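Local coordinates for 1-pyrroline-5-carboxylate dehydrogenase (Thermus thermophilus, PDB 1UZB), which probably catalyses the NAD-dependent oxidation of glutamate semialdehyde, formed from 1-pyrroline-5-carboxylate, to glutamate, the closing step of proline breakdown, at residues 96-110 / 139-153. Numbering follows the deposited sequence.
Sequences EDRSRLLLKAAALMR and IDFIEYYARAALRYR
Ile-142 lays its CG2 methyl against the CB of Ala-106 at 3.6 Å and against the backbone of Leu-102, while its CD1 reaches on to the CE of Met-109. With CG2 anti to the backbone N and CG1 anti to the carbonyl carbon (chi1 -58°), both branches reach the facing helix, a use that suits a beta-branched residue. Small residues set the spacing: the CB of Ala-146 meets the CB of Leu-102 at 3.8 Å, and the CA atoms of Ser-99 and Ala-146 come within 4.6 Å. There the short Ser-99 side chain gives its OG hydrogen to the O of Ala-146 at 2.7 Å, in the carbonyl plane and on a lone pair, supplying a donor to a carbonyl that has no i+4 backbone N-H bond. Along one border Glu-143 divides its carboxylate. OE2 of Glu-143 accepts NH1 of Arg-110 at 2.9 Å, nearly straight (168°) but from above the carboxylate plane, and a water joins OE2 to the O of Leu-103; OE1 receives NH2 of Arg-147 on its anti lone pair. Glu-9 holds NE of Arg-110, tying the N-terminal region to this network. Helix 188-199 packs on Leu-102, Met-109 and Ile-142. The axes of helices 96-110 and 139-149 approach to 8.6 Å, with their N-to-C directions 164° apart, a close antiparallel helix pair within the aldehyde dehydrogenase fold.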
loop_
_atom_site.group_PDB
_atom_site.type_symbol
_atom_site.label_atom_id
_atom_site.label_comp_id
_atom_site.label_asym_id
_atom_site.label_seq_id
_atom_site.Cartn_x
_atom_site.Cartn_y
_atom_site.Cartn_z
ATOM N N GLU A 96 0.584 -12.028 -19.203
ATOM C CA GLU A 96 2.041 -11.986 -19.134
ATOM C C GLU A 96 2.676 -12.389 -20.466
ATOM O O GLU A 96 3.707 -11.837 -20.871
ATOM C CB GLU A 96 2.553 -12.901 -18.018
ATOM C CG GLU A 96 2.281 -12.392 -16.602
ATOM C CD GLU A 96 0.851 -12.612 -16.142
ATOM O OE1 GLU A 96 0.507 -12.124 -15.043
ATOM O OE2 GLU A 96 0.075 -13.276 -16.860
ATOM N N ASP A 97 2.047 -13.347 -21.143
ATOM C CA ASP A 97 2.521 -13.837 -22.436
ATOM C C ASP A 97 2.328 -12.790 -23.532
ATOM O O ASP A 97 3.216 -12.574 -24.360
ATOM C CB ASP A 97 1.782 -15.126 -22.825
ATOM C CG ASP A 97 2.179 -16.322 -21.973
ATOM O OD1 ASP A 97 2.804 -16.138 -20.909
ATOM O OD2 ASP A 97 1.850 -17.458 -22.375
ATOM N N ARG A 98 1.167 -12.141 -23.546
ATOM C CA ARG A 98 0.917 -11.114 -24.553
ATOM C C ARG A 98 1.849 -9.926 -24.337
ATOM O O ARG A 98 2.378 -9.355 -25.295
ATOM C CB ARG A 98 -0.543 -10.647 -24.506
ATOM C CG ARG A 98 -1.552 -11.683 -25.008
ATOM C CD ARG A 98 -2.925 -11.061 -25.252
ATOM N NE ARG A 98 -3.526 -10.598 -24.005
ATOM C CZ ARG A 98 -4.525 -11.213 -23.382
ATOM N NH1 ARG A 98 -5.063 -12.314 -23.890
ATOM N NH2 ARG A 98 -4.960 -10.751 -22.218
ATOM N N SER A 99 2.057 -9.555 -23.079
ATOM C CA SER A 99 2.934 -8.429 -22.780
ATOM C C SER A 99 4.377 -8.714 -23.191
ATOM O O SER A 99 5.057 -7.831 -23.716
ATOM C CB SER A 99 2.851 -8.063 -21.295
ATOM O OG SER A 99 1.596 -7.458 -21.011
ATOM N N ARG A 100 4.854 -9.937 -22.966
ATOM C CA ARG A 100 6.215 -10.268 -23.373
ATOM C C ARG A 100 6.335 -10.172 -24.894
ATOM O O ARG A 100 7.381 -9.785 -25.407
ATOM C CB ARG A 100 6.611 -11.672 -22.903
ATOM C CG ARG A 100 7.113 -11.735 -21.465
ATOM C CD ARG A 100 7.592 -13.143 -21.099
ATOM N NE ARG A 100 6.501 -14.064 -20.781
ATOM C CZ ARG A 100 5.929 -14.163 -19.584
ATOM N NH1 ARG A 100 6.344 -13.400 -18.581
ATOM N NH2 ARG A 100 4.933 -15.020 -19.388
ATOM N N LEU A 101 5.268 -10.511 -25.616
ATOM C CA LEU A 101 5.308 -10.428 -27.072
ATOM C C LEU A 101 5.493 -8.966 -27.480
ATOM O O LEU A 101 6.282 -8.657 -28.378
ATOM C CB LEU A 101 4.022 -10.999 -27.683
ATOM C CG LEU A 101 4.251 -11.924 -28.888
ATOM C CD1 LEU A 101 2.924 -12.499 -29.360
ATOM C CD2 LEU A 101 4.940 -11.156 -30.010
ATOM N N LEU A 102 4.775 -8.062 -26.820
ATOM C CA LEU A 102 4.930 -6.642 -27.126
ATOM C C LEU A 102 6.359 -6.198 -26.829
ATOM O O LEU A 102 6.982 -5.505 -27.633
ATOM C CB LEU A 102 3.952 -5.785 -26.312
ATOM C CG LEU A 102 2.661 -5.384 -27.033
ATOM C CD1 LEU A 102 1.800 -6.616 -27.253
ATOM C CD2 LEU A 102 1.916 -4.328 -26.219
ATOM N N LEU A 103 6.887 -6.602 -25.676
ATOM C CA LEU A 103 8.246 -6.218 -25.322
ATOM C C LEU A 103 9.248 -6.696 -26.369
ATOM O O LEU A 103 10.220 -6.003 -26.669
ATOM C CB LEU A 103 8.606 -6.762 -23.940
ATOM C CG LEU A 103 7.810 -6.162 -22.777
ATOM C CD1 LEU A 103 8.149 -6.911 -21.499
ATOM C CD2 LEU A 103 8.118 -4.673 -22.638
ATOM N N LYS A 104 9.018 -7.879 -26.929
ATOM C CA LYS A 104 9.903 -8.387 -27.964
ATOM C C LYS A 104 9.818 -7.465 -29.181
ATOM O O LYS A 104 10.838 -7.097 -29.761
ATOM C CB LYS A 104 9.507 -9.816 -28.343
ATOM C CG LYS A 104 10.134 -10.317 -29.631
ATOM C CD LYS A 104 11.654 -10.296 -29.592
ATOM C CE LYS A 104 12.217 -11.425 -28.756
ATOM N NZ LYS A 104 13.703 -11.536 -28.919
ATOM N N ALA A 105 8.599 -7.094 -29.565
ATOM C CA ALA A 105 8.414 -6.203 -30.706
ATOM C C ALA A 105 9.121 -4.864 -30.489
ATOM O O ALA A 105 9.700 -4.306 -31.421
ATOM C CB ALA A 105 6.928 -5.978 -30.966
ATOM N N ALA A 106 9.074 -4.346 -29.264
ATOM C CA ALA A 106 9.726 -3.075 -28.971
ATOM C C ALA A 106 11.237 -3.199 -29.135
ATOM O O ALA A 106 11.886 -2.285 -29.643
ATOM C CB ALA A 106 9.388 -2.623 -27.558
ATOM N N ALA A 107 11.794 -4.328 -28.703
ATOM C CA ALA A 107 13.233 -4.546 -28.816
ATOM C C ALA A 107 13.635 -4.615 -30.285
ATOM O O ALA A 107 14.675 -4.086 -30.677
ATOM C CB ALA A 107 13.634 -5.831 -28.100
ATOM N N LEU A 108 12.806 -5.268 -31.091
ATOM C CA LEU A 108 13.074 -5.384 -32.517
ATOM C C LEU A 108 12.955 -4.024 -33.200
ATOM O O LEU A 108 13.745 -3.698 -34.090
ATOM C CB LEU A 108 12.112 -6.390 -33.156
ATOM C CG LEU A 108 12.295 -7.841 -32.697
ATOM C CD1 LEU A 108 11.190 -8.706 -33.287
ATOM C CD2 LEU A 108 13.668 -8.355 -33.125
ATOM N N MET A 109 11.974 -3.223 -32.786
ATOM C CA MET A 109 11.805 -1.902 -33.375
ATOM C C MET A 109 12.984 -1.011 -32.990
ATOM O O MET A 109 13.491 -0.248 -33.815
ATOM C CB MET A 109 10.497 -1.263 -32.905
ATOM C CG MET A 109 10.232 0.103 -33.538
ATOM S SD MET A 109 8.605 0.800 -33.165
ATOM C CE MET A 109 7.568 -0.175 -34.253
ATOM N N ARG A 110 13.430 -1.116 -31.740
ATOM C CA ARG A 110 14.551 -0.312 -31.272
ATOM C C ARG A 110 15.815 -0.597 -32.086
ATOM O O ARG A 110 16.590 0.315 -32.379
ATOM C CB ARG A 110 14.803 -0.575 -29.782
ATOM C CG ARG A 110 15.821 0.362 -29.150
ATOM C CD ARG A 110 15.989 0.117 -27.652
ATOM N NE ARG A 110 14.784 0.427 -26.881
ATOM C CZ ARG A 110 13.939 -0.481 -26.401
ATOM N NH1 ARG A 110 12.872 -0.097 -25.710
ATOM N NH2 ARG A 110 14.158 -1.773 -26.606
ATOM N N ILE A 139 8.023 3.192 -30.031
ATOM C CA ILE A 139 8.646 2.282 -29.083
ATOM C C ILE A 139 7.998 2.512 -27.715
ATOM O O ILE A 139 7.659 1.557 -27.012
ATOM C CB ILE A 139 10.169 2.533 -29.015
ATOM C CG1 ILE A 139 10.813 2.151 -30.352
ATOM C CG2 ILE A 139 10.783 1.729 -27.885
ATOM C CD1 ILE A 139 12.223 2.677 -30.529
ATOM N N ASP A 140 7.802 3.781 -27.354
ATOM C CA ASP A 140 7.174 4.113 -26.075
ATOM C C ASP A 140 5.786 3.491 -25.939
ATOM O O ASP A 140 5.448 2.961 -24.882
ATOM C CB ASP A 140 7.047 5.632 -25.886
ATOM C CG ASP A 140 8.369 6.305 -25.559
ATOM O OD1 ASP A 140 9.359 5.600 -25.267
ATOM O OD2 ASP A 140 8.410 7.557 -25.580
ATOM N N PHE A 141 4.972 3.567 -26.990
ATOM C CA PHE A 141 3.631 2.987 -26.926
ATOM C C PHE A 141 3.697 1.493 -26.620
ATOM O O PHE A 141 2.945 0.989 -25.785
ATOM C CB PHE A 141 2.877 3.189 -28.246
ATOM C CG PHE A 141 2.226 4.537 -28.386
ATOM C CD1 PHE A 141 2.377 5.265 -29.561
ATOM C CD2 PHE A 141 1.433 5.065 -27.370
ATOM C CE1 PHE A 141 1.749 6.499 -29.730
ATOM C CE2 PHE A 141 0.799 6.299 -27.529
ATOM C CZ PHE A 141 0.959 7.016 -28.710
ATOM N N ILE A 142 4.595 0.782 -27.294
ATOM C CA ILE A 142 4.722 -0.652 -27.078
ATOM C C ILE A 142 5.158 -0.956 -25.645
ATOM O O ILE A 142 4.553 -1.790 -24.969
ATOM C CB ILE A 142 5.734 -1.276 -28.061
ATOM C CG1 ILE A 142 5.300 -1.005 -29.505
ATOM C CG2 ILE A 142 5.822 -2.773 -27.823
ATOM C CD1 ILE A 142 6.342 -1.405 -30.538
ATOM N N GLU A 143 6.202 -0.273 -25.183
ATOM C CA GLU A 143 6.718 -0.479 -23.832
ATOM C C GLU A 143 5.687 -0.113 -22.767
ATOM O O GLU A 143 5.522 -0.827 -21.774
ATOM C CB GLU A 143 7.980 0.365 -23.613
ATOM C CG GLU A 143 9.187 -0.022 -24.456
ATOM C CD GLU A 143 9.908 -1.256 -23.940
ATOM O OE1 GLU A 143 9.613 -1.702 -22.815
ATOM O OE2 GLU A 143 10.784 -1.777 -24.662
ATOM N N TYR A 144 4.988 0.998 -22.981
ATOM C CA TYR A 144 3.988 1.462 -22.031
ATOM C C TYR A 144 2.776 0.539 -21.970
ATOM O O TYR A 144 2.394 0.085 -20.892
ATOM C CB TYR A 144 3.535 2.883 -22.384
ATOM C CG TYR A 144 2.640 3.502 -21.335
ATOM C CD1 TYR A 144 3.176 4.192 -20.243
ATOM C CD2 TYR A 144 1.257 3.359 -21.407
ATOM C CE1 TYR A 144 2.348 4.723 -19.251
ATOM C CE2 TYR A 144 0.427 3.880 -20.426
ATOM C CZ TYR A 144 0.975 4.559 -19.353
ATOM O OH TYR A 144 0.141 5.074 -18.389
ATOM N N TYR A 145 2.170 0.258 -23.120
ATOM C CA TYR A 145 0.994 -0.606 -23.147
ATOM C C TYR A 145 1.290 -2.032 -22.670
ATOM O O TYR A 145 0.422 -2.677 -22.086
ATOM C CB TYR A 145 0.371 -0.610 -24.549
ATOM C CG TYR A 145 -0.227 0.725 -24.967
ATOM C CD1 TYR A 145 -0.264 1.100 -26.308
ATOM C CD2 TYR A 145 -0.748 1.615 -24.020
ATOM C CE1 TYR A 145 -0.798 2.324 -26.705
ATOM C CE2 TYR A 145 -1.286 2.851 -24.405
ATOM C CZ TYR A 145 -1.304 3.197 -25.747
ATOM O OH TYR A 145 -1.796 4.424 -26.137
ATOM N N ALA A 146 2.506 -2.527 -22.896
ATOM C CA ALA A 146 2.852 -3.871 -22.432
ATOM C C ALA A 146 2.723 -3.925 -20.909
ATOM O O ALA A 146 2.235 -4.906 -20.350
ATOM C CB ALA A 146 4.271 -4.223 -22.840
ATOM N N ARG A 147 3.180 -2.866 -20.248
ATOM C CA ARG A 147 3.126 -2.773 -18.795
ATOM C C ARG A 147 1.725 -2.433 -18.296
ATOM O O ARG A 147 1.232 -3.030 -17.343
ATOM C CB ARG A 147 4.117 -1.712 -18.302
ATOM C CG ARG A 147 5.587 -2.086 -18.505
ATOM C CD ARG A 147 6.493 -0.889 -18.230
ATOM N NE ARG A 147 7.921 -1.217 -18.230
ATOM C CZ ARG A 147 8.642 -1.489 -19.313
ATOM N NH1 ARG A 147 9.932 -1.771 -19.195
ATOM N NH2 ARG A 147 8.084 -1.473 -20.512
ATOM N N ALA A 148 1.082 -1.472 -18.947
ATOM C CA ALA A 148 -0.250 -1.055 -18.537
ATOM C C ALA A 148 -1.267 -2.188 -18.611
ATOM O O ALA A 148 -2.163 -2.283 -17.767
ATOM C CB ALA A 148 -0.710 0.122 -19.388
ATOM N N ALA A 149 -1.126 -3.050 -19.612
ATOM C CA ALA A 149 -2.051 -4.166 -19.787
ATOM C C ALA A 149 -2.068 -5.089 -18.569
ATOM O O ALA A 149 -3.104 -5.662 -18.230
ATOM C CB ALA A 149 -1.683 -4.955 -21.045
ATOM N N LEU A 150 -0.928 -5.235 -17.902
ATOM C CA LEU A 150 -0.864 -6.109 -16.733
ATOM C C LEU A 150 -1.711 -5.602 -15.572
ATOM O O LEU A 150 -2.082 -6.371 -14.683
ATOM C CB LEU A 150 0.590 -6.281 -16.292
ATOM C CG LEU A 150 1.423 -7.166 -17.226
ATOM C CD1 LEU A 150 2.899 -7.030 -16.893
ATOM C CD2 LEU A 150 0.971 -8.612 -17.096
ATOM N N ARG A 151 -2.025 -4.310 -15.582
ATOM C CA ARG A 151 -2.835 -3.717 -14.522
ATOM C C ARG A 151 -4.295 -4.162 -14.628
ATOM O O ARG A 151 -5.078 -3.964 -13.697
ATOM C CB ARG A 151 -2.750 -2.189 -14.593
ATOM C CG ARG A 151 -1.343 -1.636 -14.398
ATOM C CD ARG A 151 -0.890 -1.756 -12.950
ATOM N NE ARG A 151 -1.490 -0.725 -12.107
ATOM C CZ ARG A 151 -1.067 0.535 -12.051
ATOM N NH1 ARG A 151 -0.030 0.924 -12.784
ATOM N NH2 ARG A 151 -1.688 1.411 -11.273
ATOM N N TYR A 152 -4.652 -4.766 -15.759
ATOM C CA TYR A 152 -6.018 -5.232 -15.986
ATOM C C TYR A 152 -6.138 -6.751 -15.931
ATOM O O TYR A 152 -7.199 -7.301 -16.228
ATOM C CB TYR A 152 -6.522 -4.767 -17.358
ATOM C CG TYR A 152 -6.669 -3.271 -17.504
ATOM C CD1 TYR A 152 -5.606 -2.483 -17.936
ATOM C CD2 TYR A 152 -7.873 -2.642 -17.196
ATOM C CE1 TYR A 152 -5.738 -1.097 -18.057
ATOM C CE2 TYR A 152 -8.019 -1.264 -17.315
ATOM C CZ TYR A 152 -6.949 -0.498 -17.744
ATOM O OH TYR A 152 -7.094 0.865 -17.864
ATOM N N ARG A 153 -5.065 -7.432 -15.543
ATOM C CA ARG A 153 -5.075 -8.893 -15.524
ATOM C C ARG A 153 -6.075 -9.554 -14.577
ATOM O O ARG A 153 -6.428 -9.013 -13.533
ATOM C CB ARG A 153 -3.660 -9.425 -15.257
ATOM C CG ARG A 153 -3.189 -9.346 -13.816
ATOM C CD ARG A 153 -1.707 -9.695 -13.734
ATOM N NE ARG A 153 -1.250 -9.948 -12.370
ATOM C CZ ARG A 153 -1.477 -11.073 -11.698
ATOM N NH1 ARG A 153 -2.158 -12.060 -12.264
ATOM N NH2 ARG A 153 -1.018 -11.215 -10.463
HETATM O O HOH W 1 11.880 -4.159 -25.152
#